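Local structure of hypothetical protein MG296 homolog (Mycoplasma pneumoniae, 2I15) at residues Gly90-Lys93 and Ser94-Ser98; Gln97-Tyr100 and Glu101-Leu105; Thr104-Ile107 and Ser108-Ile112; Val118-Tyr121 and His122-Gly126. The protein is of unknown function but folds as an all-helical chain of the Mg296 family, found here as an assembly of three copies. All blocks are in the same frame, centred on the assembly; numbering follows the deposited sequence.

Contact 1: residues Gly90-Lys93 and Ser94-Ser98; sequences GDVK and SCCQS
Asp91, at the N-cap of helix 92-113, meets Ser94 three residues on with both carboxylate oxygens and so grips the first turn. OD2 of Asp91 accepts from Ser94 N at 2.8 Å in a nearly straight bond (172° at the hydrogen), the classical capping bond to an amide that has no earlier helical carbonyl to use. OD1 of Asp91 takes the hydroxyl OG of Ser94 at 2.5 Å, a short bond. Both donors stand above the carboxylate plane. Asp91 reaches them because its CG is folded between its own backbone N and carbonyl carbon (chi1 68°), which turns the carboxylate to the first turn of the helix.

Among the backbone bonds, Cys96 N reaches Val92 O and Gln97 N reaches Lys93 O, the latter at 2.7 Å, so regular winding starts immediately behind the cap. Apolar contact is slight, with Val92 CG2 4.5 Å from Cys96 SG. Lys8 of the second subunit bonds to the carbonyl of Gly90, and Lys114 of the third packs on Ser94. One turn on, Ser98 OG and Ser98 N both bond to Ser94 O at 3.1 Å, from opposite faces of its carbonyl plane.

Contact 2: residues Gln97-Tyr100 and Glu101-Leu105; sequences QSFY and EALTL
Tyr100 leans forward over Glu101 and Thr104, one residue and one helical turn ahead. Its CB lies 3.1 Å from Glu101 N, the closeness of consecutive residues. CG is turned away from the backbone N (chi1 167°), which carries the ring obliquely forward, toward the next turn: its CD2 passes 3.4 Å from Glu101 N, and the amide stands obliquely to the ring. Farther out, CE2 and CZ of Tyr100 both come within 3.7 Å of Thr104 OG1, again at a slant. The phenolic OH is as far from this hydroxyl and is hydrogen-bonded to the backbone N of Val134 near the C-terminus.

This is the middle of helix 92-113, where the winding tightens locally. Leu103 N makes a 2.8 Å bond to Tyr100 O, three residues back as in a 3-10 turn, and approaches from well above that carbonyl's plane, 60° out of it. Its bond to Phe99 O, the alpha-helical one, is weak at 3.4 Å, and the bond from Ala102 N to Ser98 O is weak as well. On another side of the helix, Leu103 CD1 is modelled over one face of the Phe99 ring, too close for its exact position to be trusted; Leu14 of the second subunit packs on Phe99 and Val18 of that subunit on Leu103. Glu101, more exposed, turns back along the helix until its CD lies 3.8 Å from Gln97 CG.

Contact 3: residues Thr104-Ile107 and Ser108-Ile112; sequences TLFI and SALAI
Phe106 and Leu110, one turn apart, cross obliquely, the isopropyl end of the leucine meeting the ring at a slant near CD2 and CE2. Leu110 CD1 lies equally near Phe106 CD2 and CE2, at 3.9 Å, while the other methyl, Leu110 CD2, reaches Phe106 CE2 at 4.0 Å. The torsions bring them together: Phe106 CG points away from its own backbone N (chi1 -172°), carrying the ring forward along the helix, whereas Leu110 CG lies beside its backbone N (chi1 -74°), sending the branch backward. The same ring makes edge-to-face contacts with Phe68 of its own chain and Phe30 of the second subunit, so the phenylalanine belongs to an aromatic cluster that spans the subunit interface, with Leu110 packed beside it.

Ser108 also reaches backward, its OG beside its own backbone N and 3.5 Å from Thr104 O; its strongest polar partner, however, is His122 NE2 on helix 120-128. Beneath these side chains, helix 92-113 regains its bonding after the kink at residues 105 and 106. Leu110 N bonds to Phe106 O at 3.1 Å, and Ala111 N to Ile107 O at 3.2 Å, though the bond from Ala109 N to Leu105 O is weak. Side-chain contact within the pair is thus apolar, a leucine branch on a phenylalanine ring, while the buried Ser108 hydroxyl is satisfied by His122 and the amides of Ser108, Leu110 and Ala111 by the preceding turn.

Contact 4: residues Val118-Tyr121 and His122-Gly126; sequences VGRY and HQQLG
Tyr121 and His122 have the two largest shares of the surface buried here, in the first turns of helix 120-128, which opens at Gly119 in the N-cap position. The two are neighbours in sequence, and Tyr121 CB rests 3.0 Å from His122 N, yet their rings leave the helix differently. Tyr121 has CG turned away from its backbone N, and its ring packs on Ile107 of helix 92-113 before its OH reaches a hydrogen bond with Glu21 of the second subunit.

His122 swings its imidazole beside its own backbone N and back toward the start of the helix. There the ring edge is met in its plane by Val118 CG1, 3.7 Å from His122 CD2, and by Gly119 N, 3.8 Å from the same carbon. The valine and histidine side chains lie side by side and point the same way. NE2 is hydrogen-bonded to Ser108, and the ring meets that of Tyr135, the planes about 30° apart. This imidazole is thus held both at its edge and through NE2.

Gly119 takes a positive phi of 93° as the chain turns into the helix, and its carbonyl O receives Gln123 N at 2.9 Å. Leu125 N closes on Tyr121 O at 3.0 Å in an almost straight bond (171°). On the exposed flank, the poorly ordered Arg120 runs past Gln124, with Arg120 CG 4.0 Å from Gln124 CD, and beneath them Gln124 N bonds to Arg120 O at 2.8 Å.

Overall arrangement
Contacts 1, 2 and 3 follow one another along helix 92-113, from its capped start to its buried later turns, while contact 4 opens helix 120-128. Chemistry changes with place. Contact 1, whose centre lies about 22 Å from that of the chain, relies on charged and hydroxyl groups at a helix end; contact 3, its centre about 10 Å from the chain's and wholly buried, is largely hydrocarbon and aromatic. Contacts 2 and 4 are mixed, each with buried aromatics and an exposed polar flank. Contact 4 packs against contacts 2 and 3: Tyr100 OH lies 2.9 Å from His122 ND1, and Ile107 CG2 is 3.4 Å from His122 CE1. All four touch the second subunit.

Contact 1: residues Gly90-Lys93 and Ser94-Ser98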
ATOM      1  N   GLY A  90      -8.899   3.246  17.831  1.00 41.37           N
ATOM      2  CA  GLY A  90      -8.419   2.472  16.686  1.00 36.90           C
ATOM      3  C   GLY A  90      -9.510   1.826  15.828  1.00 33.90           C
ATOM      4  O   GLY A  90     -10.149   0.871  16.267  1.00 32.72           O
ATOM      5  N   ASP A  91      -9.730   2.304  14.604  1.00 48.94           N
ATOM      6  CA  ASP A  91     -10.785   1.718  13.776  1.00 47.57           C
ATOM      7  C   ASP A  91     -10.513   0.286  13.343  1.00 47.97           C
ATOM      8  O   ASP A  91      -9.419  -0.240  13.548  1.00 49.35           O
ATOM      9  CB  ASP A  91     -11.061   2.577  12.536  1.00 38.28           C
ATOM     10  CG  ASP A  91      -9.902   2.588  11.554  1.00 37.42           C
ATOM     11  OD1 ASP A  91      -8.872   3.233  11.857  1.00 36.48           O
ATOM     12  OD2 ASP A  91     -10.019   1.955  10.478  1.00 32.69           O
ATOM     13  N   VAL A  92     -11.519  -0.320  12.719  1.00 49.87           N
ATOM     14  CA  VAL A  92     -11.455  -1.702  12.248  1.00 49.24           C
ATOM     15  C   VAL A  92     -10.692  -1.911  10.931  1.00 48.43           C
ATOM     16  O   VAL A  92      -9.937  -2.882  10.783  1.00 47.65           O
ATOM     17  CB  VAL A  92     -12.874  -2.266  12.078  1.00 45.52           C
ATOM     18  CG1 VAL A  92     -13.717  -1.297  11.255  1.00 45.40           C
ATOM     19  CG2 VAL A  92     -12.816  -3.616  11.390  1.00 45.01           C
ATOM     20  N   LYS A  93     -10.884  -1.005   9.977  1.00 36.64           N
ATOM     21  CA  LYS A  93     -10.223  -1.124   8.677  1.00 36.01           C
ATOM     22  C   LYS A  93      -8.702  -0.974   8.734  1.00 33.16           C
ATOM     23  O   LYS A  93      -7.971  -1.785   8.156  1.00 30.26           O
ATOM     24  CB  LYS A  93     -10.783  -0.087   7.703  1.00 82.11           C
ATOM     25  CG  LYS A  93     -11.065  -0.624   6.309  1.00 87.50           C
ATOM     26  CD  LYS A  93     -12.518  -1.081   6.176  1.00 92.69           C
ATOM     27  CE  LYS A  93     -12.844  -2.240   7.117  1.00 95.07           C
ATOM     28  NZ  LYS A  93     -14.294  -2.586   7.101  1.00 97.78           N
ATOM     29  N   SER A  94      -8.237   0.069   9.419  1.00 31.17           N
ATOM     30  CA  SER A  94      -6.811   0.338   9.532  1.00 30.08           C
ATOM     31  C   SER A  94      -6.055  -0.816  10.193  1.00 29.58           C
ATOM     32  O   SER A  94      -4.933  -1.140   9.791  1.00 28.03           O
ATOM     33  CB  SER A  94      -6.573   1.654  10.295  1.00 42.44           C
ATOM     34  OG  SER A  94      -6.996   1.572  11.647  1.00 43.39           O
ATOM     35  N   CYS A  95      -6.670  -1.444  11.193  1.00 29.76           N
ATOM     36  CA  CYS A  95      -6.034  -2.568  11.886  1.00 29.34           C
ATOM     37  C   CYS A  95      -5.917  -3.772  10.951  1.00 27.24           C
ATOM     38  O   CYS A  95      -4.897  -4.460  10.927  1.00 28.00           O
ATOM     39  CB  CYS A  95      -6.842  -2.964  13.124  1.00 43.40           C
ATOM     40  SG  CYS A  95      -7.027  -1.654  14.346  1.00 54.01           S
ATOM     41  N   CYS A  96      -6.970  -4.025  10.182  1.00 28.88           N
ATOM     42  CA  CYS A  96      -6.982  -5.143   9.244  1.00 26.47           C
ATOM     43  C   CYS A  96      -6.114  -4.825   8.044  1.00 24.34           C
ATOM     44  O   CYS A  96      -5.590  -5.728   7.380  1.00 25.22           O
ATOM     45  CB  CYS A  96      -8.399  -5.408   8.749  1.00 24.14           C
ATOM     46  SG  CYS A  96      -9.461  -6.209   9.935  1.00 30.40           S
ATOM     47  N   GLN A  97      -5.976  -3.538   7.750  1.00 18.56           N
ATOM     48  CA  GLN A  97      -5.178  -3.135   6.612  1.00 17.40           C
ATOM     49  C   GLN A  97      -3.731  -3.505   6.919  1.00 15.60           C
ATOM     50  O   GLN A  97      -3.052  -4.077   6.073  1.00 13.50           O
ATOM     51  CB  GLN A  97      -5.339  -1.632   6.357  1.00 21.79           C
ATOM     52  CG  GLN A  97      -4.674  -1.170   5.067  1.00 20.92           C
ATOM     53  CD  GLN A  97      -5.335  -1.751   3.834  1.00 20.02           C
ATOM     54  OE1 GLN A  97      -4.676  -1.997   2.830  1.00 16.71           O
ATOM     55  NE2 GLN A  97      -6.642  -1.966   3.901  1.00 20.13           N
ATOM     56  N   SER A  98      -3.283  -3.227   8.144  1.00 25.42           N
ATOM     57  CA  SER A  98      -1.908  -3.529   8.562  1.00 26.42           C
ATOM     58  C   SER A  98      -1.588  -5.022   8.596  1.00 26.54           C
ATOM     59  O   SER A  98      -0.474  -5.418   8.267  1.00 27.45           O
ATOM     60  CB  SER A  98      -1.638  -2.931   9.934  1.00 24.69           C
ATOM     61  OG  SER A  98      -1.862  -1.532   9.911  1.00 30.29           O
TER

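Contact 2: residues Gln97-Tyr100 and Glu101-Leu105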
ATOM      1  N   GLN A  97      -5.976  -3.538   7.750  1.00 18.56           N
ATOM      2  CA  GLN A  97      -5.178  -3.135   6.612  1.00 17.40           C
ATOM      3  C   GLN A  97      -3.731  -3.505   6.919  1.00 15.60           C
ATOM      4  O   GLN A  97      -3.052  -4.077   6.073  1.00 13.50           O
ATOM      5  CB  GLN A  97      -5.339  -1.632   6.357  1.00 21.79           C
ATOM      6  CG  GLN A  97      -4.674  -1.170   5.067  1.00 20.92           C
ATOM      7  CD  GLN A  97      -5.335  -1.751   3.834  1.00 20.02           C
ATOM      8  OE1 GLN A  97      -4.676  -1.997   2.830  1.00 16.71           O
ATOM      9  NE2 GLN A  97      -6.642  -1.966   3.901  1.00 20.13           N
ATOM     10  N   SER A  98      -3.283  -3.227   8.144  1.00 25.42           N
ATOM     11  CA  SER A  98      -1.908  -3.529   8.562  1.00 26.42           C
ATOM     12  C   SER A  98      -1.588  -5.022   8.596  1.00 26.54           C
ATOM     13  O   SER A  98      -0.474  -5.418   8.267  1.00 27.45           O
ATOM     14  CB  SER A  98      -1.638  -2.931   9.934  1.00 24.69           C
ATOM     15  OG  SER A  98      -1.862  -1.532   9.911  1.00 30.29           O
ATOM     16  N   PHE A  99      -2.553  -5.844   9.006  1.00 14.73           N
ATOM     17  CA  PHE A  99      -2.375  -7.293   9.049  1.00 15.12           C
ATOM     18  C   PHE A  99      -2.195  -7.802   7.614  1.00 15.70           C
ATOM     19  O   PHE A  99      -1.344  -8.659   7.340  1.00 15.91           O
ATOM     20  CB  PHE A  99      -3.608  -7.963   9.640  1.00 26.16           C
ATOM     21  CG  PHE A  99      -3.451  -9.447   9.858  1.00 28.45           C
ATOM     22  CD1 PHE A  99      -2.802  -9.928  10.991  1.00 27.76           C
ATOM     23  CD2 PHE A  99      -3.977 -10.366   8.944  1.00 28.12           C
ATOM     24  CE1 PHE A  99      -2.681 -11.299  11.222  1.00 27.98           C
ATOM     25  CE2 PHE A  99      -3.860 -11.745   9.169  1.00 27.63           C
ATOM     26  CZ  PHE A  99      -3.210 -12.208  10.309  1.00 26.28           C
ATOM     27  N   TYR A 100      -2.976  -7.242   6.696  1.00 21.87           N
ATOM     28  CA  TYR A 100      -2.905  -7.638   5.298  1.00 23.35           C
ATOM     29  C   TYR A 100      -1.629  -7.147   4.616  1.00 23.39           C
ATOM     30  O   TYR A 100      -0.955  -7.909   3.916  1.00 23.03           O
ATOM     31  CB  TYR A 100      -4.109  -7.092   4.511  1.00 25.88           C
ATOM     32  CG  TYR A 100      -3.949  -7.206   2.993  1.00 27.08           C
ATOM     33  CD1 TYR A 100      -4.235  -8.397   2.320  1.00 26.29           C
ATOM     34  CD2 TYR A 100      -3.484  -6.120   2.237  1.00 26.69           C
ATOM     35  CE1 TYR A 100      -4.073  -8.499   0.931  1.00 27.70           C
ATOM     36  CE2 TYR A 100      -3.315  -6.213   0.855  1.00 26.04           C
ATOM     37  CZ  TYR A 100      -3.607  -7.399   0.211  1.00 28.47           C
ATOM     38  OH  TYR A 100      -3.451  -7.472  -1.160  1.00 26.50           O
ATOM     39  N   GLU A 101      -1.309  -5.872   4.791  1.00 21.88           N
ATOM     40  CA  GLU A 101      -0.138  -5.328   4.130  1.00 22.66           C
ATOM     41  C   GLU A 101       1.152  -6.057   4.498  1.00 22.57           C
ATOM     42  O   GLU A 101       2.146  -5.997   3.764  1.00 21.38           O
ATOM     43  CB  GLU A 101      -0.042  -3.826   4.407  1.00 28.27           C
ATOM     44  CG  GLU A 101      -1.317  -3.072   4.022  1.00 33.01           C
ATOM     45  CD  GLU A 101      -1.124  -1.577   3.919  1.00 34.10           C
ATOM     46  OE1 GLU A 101      -0.534  -0.999   4.857  1.00 36.53           O
ATOM     47  OE2 GLU A 101      -1.571  -0.986   2.907  1.00 34.19           O
ATOM     48  N   ALA A 102       1.115  -6.791   5.606  1.00 26.15           N
ATOM     49  CA  ALA A 102       2.276  -7.558   6.057  1.00 25.01           C
ATOM     50  C   ALA A 102       2.254  -8.974   5.466  1.00 25.41           C
ATOM     51  O   ALA A 102       3.291  -9.616   5.350  1.00 25.81           O
ATOM     52  CB  ALA A 102       2.299  -7.635   7.587  1.00 10.42           C
ATOM     53  N   LEU A 103       1.077  -9.446   5.072  1.00 18.71           N
ATOM     54  CA  LEU A 103       0.948 -10.802   4.550  1.00 19.76           C
ATOM     55  C   LEU A 103       0.811 -10.899   3.027  1.00 20.29           C
ATOM     56  O   LEU A 103       0.677 -11.987   2.463  1.00 18.92           O
ATOM     57  CB  LEU A 103      -0.246 -11.487   5.242  1.00 21.35           C
ATOM     58  CG  LEU A 103      -0.096 -11.563   6.770  1.00 21.36           C
ATOM     59  CD1 LEU A 103      -1.324 -12.124   7.392  1.00 16.98           C
ATOM     60  CD2 LEU A 103       1.128 -12.430   7.110  1.00 20.40           C
ATOM     61  N   THR A 104       0.870  -9.750   2.369  1.00 26.29           N
ATOM     62  CA  THR A 104       0.714  -9.648   0.919  1.00 26.92           C
ATOM     63  C   THR A 104       1.432 -10.738   0.097  1.00 26.82           C
ATOM     64  O   THR A 104       0.816 -11.403  -0.738  1.00 23.87           O
ATOM     65  CB  THR A 104       1.165  -8.231   0.461  1.00 28.04           C
ATOM     66  OG1 THR A 104       0.050  -7.532  -0.106  1.00 30.81           O
ATOM     67  CG2 THR A 104       2.267  -8.317  -0.574  1.00 26.44           C
ATOM     68  N   LEU A 105       2.728 -10.916   0.347  1.00 23.13           N
ATOM     69  CA  LEU A 105       3.537 -11.894  -0.372  1.00 23.63           C
ATOM     70  C   LEU A 105       3.082 -13.310   0.005  1.00 24.08           C
ATOM     71  O   LEU A 105       3.063 -14.217  -0.829  1.00 21.23           O
ATOM     72  CB  LEU A 105       5.013 -11.696  -0.014  1.00 33.04           C
ATOM     73  CG  LEU A 105       6.172 -12.254  -0.851  1.00 33.95           C
ATOM     74  CD1 LEU A 105       5.949 -13.709  -1.171  1.00 38.34           C
ATOM     75  CD2 LEU A 105       6.320 -11.453  -2.100  1.00 32.92           C
TER

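Contact 3: residues Thr104-Ile107 and Ser108-Ile112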
ATOM      1  N   THR A 104       0.870  -9.750   2.369  1.00 26.29           N
ATOM      2  CA  THR A 104       0.714  -9.648   0.919  1.00 26.92           C
ATOM      3  C   THR A 104       1.432 -10.738   0.097  1.00 26.82           C
ATOM      4  O   THR A 104       0.816 -11.403  -0.738  1.00 23.87           O
ATOM      5  CB  THR A 104       1.165  -8.231   0.461  1.00 28.04           C
ATOM      6  OG1 THR A 104       0.050  -7.532  -0.106  1.00 30.81           O
ATOM      7  CG2 THR A 104       2.267  -8.317  -0.574  1.00 26.44           C
ATOM      8  N   LEU A 105       2.728 -10.916   0.347  1.00 23.13           N
ATOM      9  CA  LEU A 105       3.537 -11.894  -0.372  1.00 23.63           C
ATOM     10  C   LEU A 105       3.082 -13.310   0.005  1.00 24.08           C
ATOM     11  O   LEU A 105       3.063 -14.217  -0.829  1.00 21.23           O
ATOM     12  CB  LEU A 105       5.013 -11.696  -0.014  1.00 33.04           C
ATOM     13  CG  LEU A 105       6.172 -12.254  -0.851  1.00 33.95           C
ATOM     14  CD1 LEU A 105       5.949 -13.709  -1.171  1.00 38.34           C
ATOM     15  CD2 LEU A 105       6.320 -11.453  -2.100  1.00 32.92           C
ATOM     16  N   PHE A 106       2.702 -13.471   1.272  1.00 22.01           N
ATOM     17  CA  PHE A 106       2.212 -14.731   1.832  1.00 19.48           C
ATOM     18  C   PHE A 106       0.914 -15.112   1.120  1.00 19.13           C
ATOM     19  O   PHE A 106       0.723 -16.255   0.712  1.00 18.79           O
ATOM     20  CB  PHE A 106       1.921 -14.531   3.319  1.00 22.15           C
ATOM     21  CG  PHE A 106       1.588 -15.796   4.063  1.00 23.95           C
ATOM     22  CD1 PHE A 106       2.586 -16.559   4.653  1.00 22.49           C
ATOM     23  CD2 PHE A 106       0.270 -16.210   4.189  1.00 24.76           C
ATOM     24  CE1 PHE A 106       2.274 -17.712   5.362  1.00 24.05           C
ATOM     25  CE2 PHE A 106      -0.051 -17.369   4.897  1.00 25.53           C
ATOM     26  CZ  PHE A 106       0.956 -18.113   5.479  1.00 25.23           C
ATOM     27  N   ILE A 107       0.037 -14.129   0.958  1.00 30.46           N
ATOM     28  CA  ILE A 107      -1.263 -14.332   0.331  1.00 30.95           C
ATOM     29  C   ILE A 107      -1.217 -14.737  -1.146  1.00 32.68           C
ATOM     30  O   ILE A 107      -2.061 -15.519  -1.596  1.00 33.56           O
ATOM     31  CB  ILE A 107      -2.101 -13.075   0.530  1.00 26.81           C
ATOM     32  CG1 ILE A 107      -2.332 -12.889   2.039  1.00 24.58           C
ATOM     33  CG2 ILE A 107      -3.438 -13.189  -0.218  1.00 27.43           C
ATOM     34  CD1 ILE A 107      -2.936 -11.580   2.400  1.00 27.82           C
ATOM     35  N   SER A 108      -0.244 -14.218  -1.899  1.00 25.47           N
ATOM     36  CA  SER A 108      -0.111 -14.559  -3.321  1.00 25.41           C
ATOM     37  C   SER A 108       0.333 -16.009  -3.451  1.00 25.72           C
ATOM     38  O   SER A 108      -0.173 -16.745  -4.295  1.00 25.05           O
ATOM     39  CB  SER A 108       0.917 -13.663  -4.016  1.00 35.65           C
ATOM     40  OG  SER A 108       0.463 -12.327  -4.101  1.00 34.93           O
ATOM     41  N   ALA A 109       1.290 -16.412  -2.616  1.00 39.00           N
ATOM     42  CA  ALA A 109       1.796 -17.784  -2.619  1.00 38.77           C
ATOM     43  C   ALA A 109       0.625 -18.735  -2.390  1.00 39.27           C
ATOM     44  O   ALA A 109       0.460 -19.740  -3.093  1.00 41.77           O
ATOM     45  CB  ALA A 109       2.816 -17.965  -1.524  1.00 16.78           C
ATOM     46  N   LEU A 110      -0.179 -18.414  -1.385  1.00 28.53           N
ATOM     47  CA  LEU A 110      -1.356 -19.205  -1.055  1.00 28.33           C
ATOM     48  C   LEU A 110      -2.133 -19.446  -2.349  1.00 29.13           C
ATOM     49  O   LEU A 110      -2.505 -20.575  -2.680  1.00 27.97           O
ATOM     50  CB  LEU A 110      -2.237 -18.431  -0.067  1.00 18.03           C
ATOM     51  CG  LEU A 110      -1.796 -18.298   1.388  1.00 16.77           C
ATOM     52  CD1 LEU A 110      -2.775 -17.414   2.129  1.00 16.62           C
ATOM     53  CD2 LEU A 110      -1.728 -19.677   2.035  1.00 16.71           C
ATOM     54  N   ALA A 111      -2.373 -18.353  -3.069  1.00 34.53           N
ATOM     55  CA  ALA A 111      -3.098 -18.382  -4.329  1.00 34.24           C
ATOM     56  C   ALA A 111      -2.382 -19.240  -5.352  1.00 35.17           C
ATOM     57  O   ALA A 111      -3.008 -20.066  -6.015  1.00 36.14           O
ATOM     58  CB  ALA A 111      -3.278 -16.966  -4.860  1.00 19.97           C
ATOM     59  N   ILE A 112      -1.073 -19.043  -5.492  1.00 33.24           N
ATOM     60  CA  ILE A 112      -0.302 -19.829  -6.452  1.00 32.98           C
ATOM     61  C   ILE A 112      -0.497 -21.296  -6.088  1.00 33.01           C
ATOM     62  O   ILE A 112      -0.770 -22.153  -6.938  1.00 32.45           O
ATOM     63  CB  ILE A 112       1.211 -19.518  -6.373  1.00 36.96           C
ATOM     64  CG1 ILE A 112       1.458 -18.017  -6.483  1.00 36.86           C
ATOM     65  CG2 ILE A 112       1.947 -20.226  -7.503  1.00 35.52           C
ATOM     66  CD1 ILE A 112       1.097 -17.448  -7.815  1.00 37.76           C
TER

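Contact 4: residues Val118-Tyr121 and His122-Gly126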
ATOM      1  N   VAL A 118      -4.212 -15.351  -8.684  1.00 45.21           N
ATOM      2  CA  VAL A 118      -3.713 -14.354  -7.752  1.00 44.44           C
ATOM      3  C   VAL A 118      -4.514 -13.158  -8.260  1.00 45.87           C
ATOM      4  O   VAL A 118      -4.995 -13.173  -9.395  1.00 48.43           O
ATOM      5  CB  VAL A 118      -2.207 -14.094  -7.942  1.00 28.18           C
ATOM      6  CG1 VAL A 118      -1.760 -13.021  -7.002  1.00 28.18           C
ATOM      7  CG2 VAL A 118      -1.416 -15.365  -7.679  1.00 28.74           C
ATOM      8  N   GLY A 119      -4.686 -12.123  -7.464  1.00 31.49           N
ATOM      9  CA  GLY A 119      -5.488 -11.035  -7.983  1.00 30.24           C
ATOM     10  C   GLY A 119      -6.928 -11.255  -7.555  1.00 29.03           C
ATOM     11  O   GLY A 119      -7.479 -10.452  -6.798  1.00 28.05           O
ATOM     12  N   ARG A 120      -7.560 -12.331  -8.019  1.00 25.03           N
ATOM     13  CA  ARG A 120      -8.942 -12.566  -7.591  1.00 27.97           C
ATOM     14  C   ARG A 120      -8.923 -12.982  -6.114  1.00 26.15           C
ATOM     15  O   ARG A 120      -9.770 -12.560  -5.306  1.00 23.70           O
ATOM     16  CB  ARG A 120      -9.622 -13.656  -8.417  1.00 89.08           C
ATOM     17  CG  ARG A 120     -11.093 -13.813  -8.041  1.00 97.07           C
ATOM     18  CD  ARG A 120     -11.720 -15.057  -8.658  1.00102.16           C
ATOM     19  NE  ARG A 120     -12.792 -14.710  -9.585  1.00108.02           N
ATOM     20  CZ  ARG A 120     -12.619 -13.997 -10.694  1.00110.88           C
ATOM     21  NH1 ARG A 120     -11.409 -13.557 -11.016  1.00111.71           N
ATOM     22  NH2 ARG A 120     -13.655 -13.726 -11.477  1.00111.86           N
ATOM     23  N   TYR A 121      -7.925 -13.790  -5.764  1.00 41.49           N
ATOM     24  CA  TYR A 121      -7.764 -14.258  -4.395  1.00 40.69           C
ATOM     25  C   TYR A 121      -7.697 -13.007  -3.516  1.00 39.71           C
ATOM     26  O   TYR A 121      -8.492 -12.829  -2.579  1.00 39.80           O
ATOM     27  CB  TYR A 121      -6.465 -15.068  -4.278  1.00 33.19           C
ATOM     28  CG  TYR A 121      -6.340 -15.869  -3.001  1.00 31.97           C
ATOM     29  CD1 TYR A 121      -7.199 -16.928  -2.740  1.00 30.90           C
ATOM     30  CD2 TYR A 121      -5.365 -15.565  -2.055  1.00 29.77           C
ATOM     31  CE1 TYR A 121      -7.088 -17.672  -1.580  1.00 30.30           C
ATOM     32  CE2 TYR A 121      -5.244 -16.306  -0.883  1.00 29.83           C
ATOM     33  CZ  TYR A 121      -6.118 -17.355  -0.654  1.00 31.06           C
ATOM     34  OH  TYR A 121      -6.034 -18.079   0.512  1.00 32.20           O
ATOM     35  N   HIS A 122      -6.738 -12.146  -3.842  1.00 22.68           N
ATOM     36  CA  HIS A 122      -6.529 -10.902  -3.120  1.00 21.66           C
ATOM     37  C   HIS A 122      -7.791 -10.050  -3.034  1.00 22.52           C
ATOM     38  O   HIS A 122      -8.111  -9.491  -1.982  1.00 22.48           O
ATOM     39  CB  HIS A 122      -5.441 -10.079  -3.809  1.00 24.03           C
ATOM     40  CG  HIS A 122      -4.052 -10.471  -3.422  1.00 21.08           C
ATOM     41  ND1 HIS A 122      -3.499 -10.119  -2.221  1.00 20.98           N
ATOM     42  CD2 HIS A 122      -3.119 -11.182  -4.092  1.00 19.22           C
ATOM     43  CE1 HIS A 122      -2.264 -10.600  -2.153  1.00 15.06           C
ATOM     44  NE2 HIS A 122      -2.017 -11.244  -3.271  1.00 20.93           N
ATOM     45  N   GLN A 123      -8.504  -9.943  -4.148  1.00 37.05           N
ATOM     46  CA  GLN A 123      -9.723  -9.140  -4.200  1.00 39.17           C
ATOM     47  C   GLN A 123     -10.843  -9.695  -3.326  1.00 39.94           C
ATOM     48  O   GLN A 123     -11.531  -8.937  -2.642  1.00 40.37           O
ATOM     49  CB  GLN A 123     -10.156  -8.991  -5.655  1.00 36.30           C
ATOM     50  CG  GLN A 123      -9.177  -8.128  -6.425  1.00 40.15           C
ATOM     51  CD  GLN A 123      -9.399  -8.143  -7.933  1.00 42.50           C
ATOM     52  OE1 GLN A 123     -10.074  -9.027  -8.467  1.00 43.37           O
ATOM     53  NE2 GLN A 123      -8.806  -7.171  -8.628  1.00 42.17           N
ATOM     54  N   GLN A 124     -11.018 -11.013  -3.329  1.00 31.11           N
ATOM     55  CA  GLN A 124     -12.043 -11.612  -2.490  1.00 32.48           C
ATOM     56  C   GLN A 124     -11.676 -11.254  -1.049  1.00 32.63           C
ATOM     57  O   GLN A 124     -12.500 -10.753  -0.273  1.00 32.27           O
ATOM     58  CB  GLN A 124     -12.058 -13.124  -2.703  1.00 45.88           C
ATOM     59  CG  GLN A 124     -12.276 -13.510  -4.151  1.00 49.40           C
ATOM     60  CD  GLN A 124     -12.185 -15.011  -4.391  1.00 53.67           C
ATOM     61  OE1 GLN A 124     -11.184 -15.655  -4.050  1.00 56.92           O
ATOM     62  NE2 GLN A 124     -13.230 -15.575  -4.991  1.00 55.05           N
ATOM     63  N   LEU A 125     -10.407 -11.480  -0.724  1.00 39.91           N
ATOM     64  CA  LEU A 125      -9.863 -11.188   0.599  1.00 40.71           C
ATOM     65  C   LEU A 125     -10.344  -9.819   1.074  1.00 42.15           C
ATOM     66  O   LEU A 125     -10.936  -9.700   2.147  1.00 41.30           O
ATOM     67  CB  LEU A 125      -8.331 -11.191   0.540  1.00 39.15           C
ATOM     68  CG  LEU A 125      -7.449 -11.098   1.798  1.00 39.37           C
ATOM     69  CD1 LEU A 125      -7.861  -9.931   2.712  1.00 37.36           C
ATOM     70  CD2 LEU A 125      -7.516 -12.413   2.535  1.00 39.65           C
ATOM     71  N   GLY A 126     -10.081  -8.795   0.262  1.00 35.17           N
ATOM     72  CA  GLY A 126     -10.467  -7.436   0.608  1.00 36.59           C
ATOM     73  C   GLY A 126     -11.960  -7.139   0.637  1.00 38.04           C
ATOM     74  O   GLY A 126     -12.395  -6.202   1.301  1.00 37.24           O
TER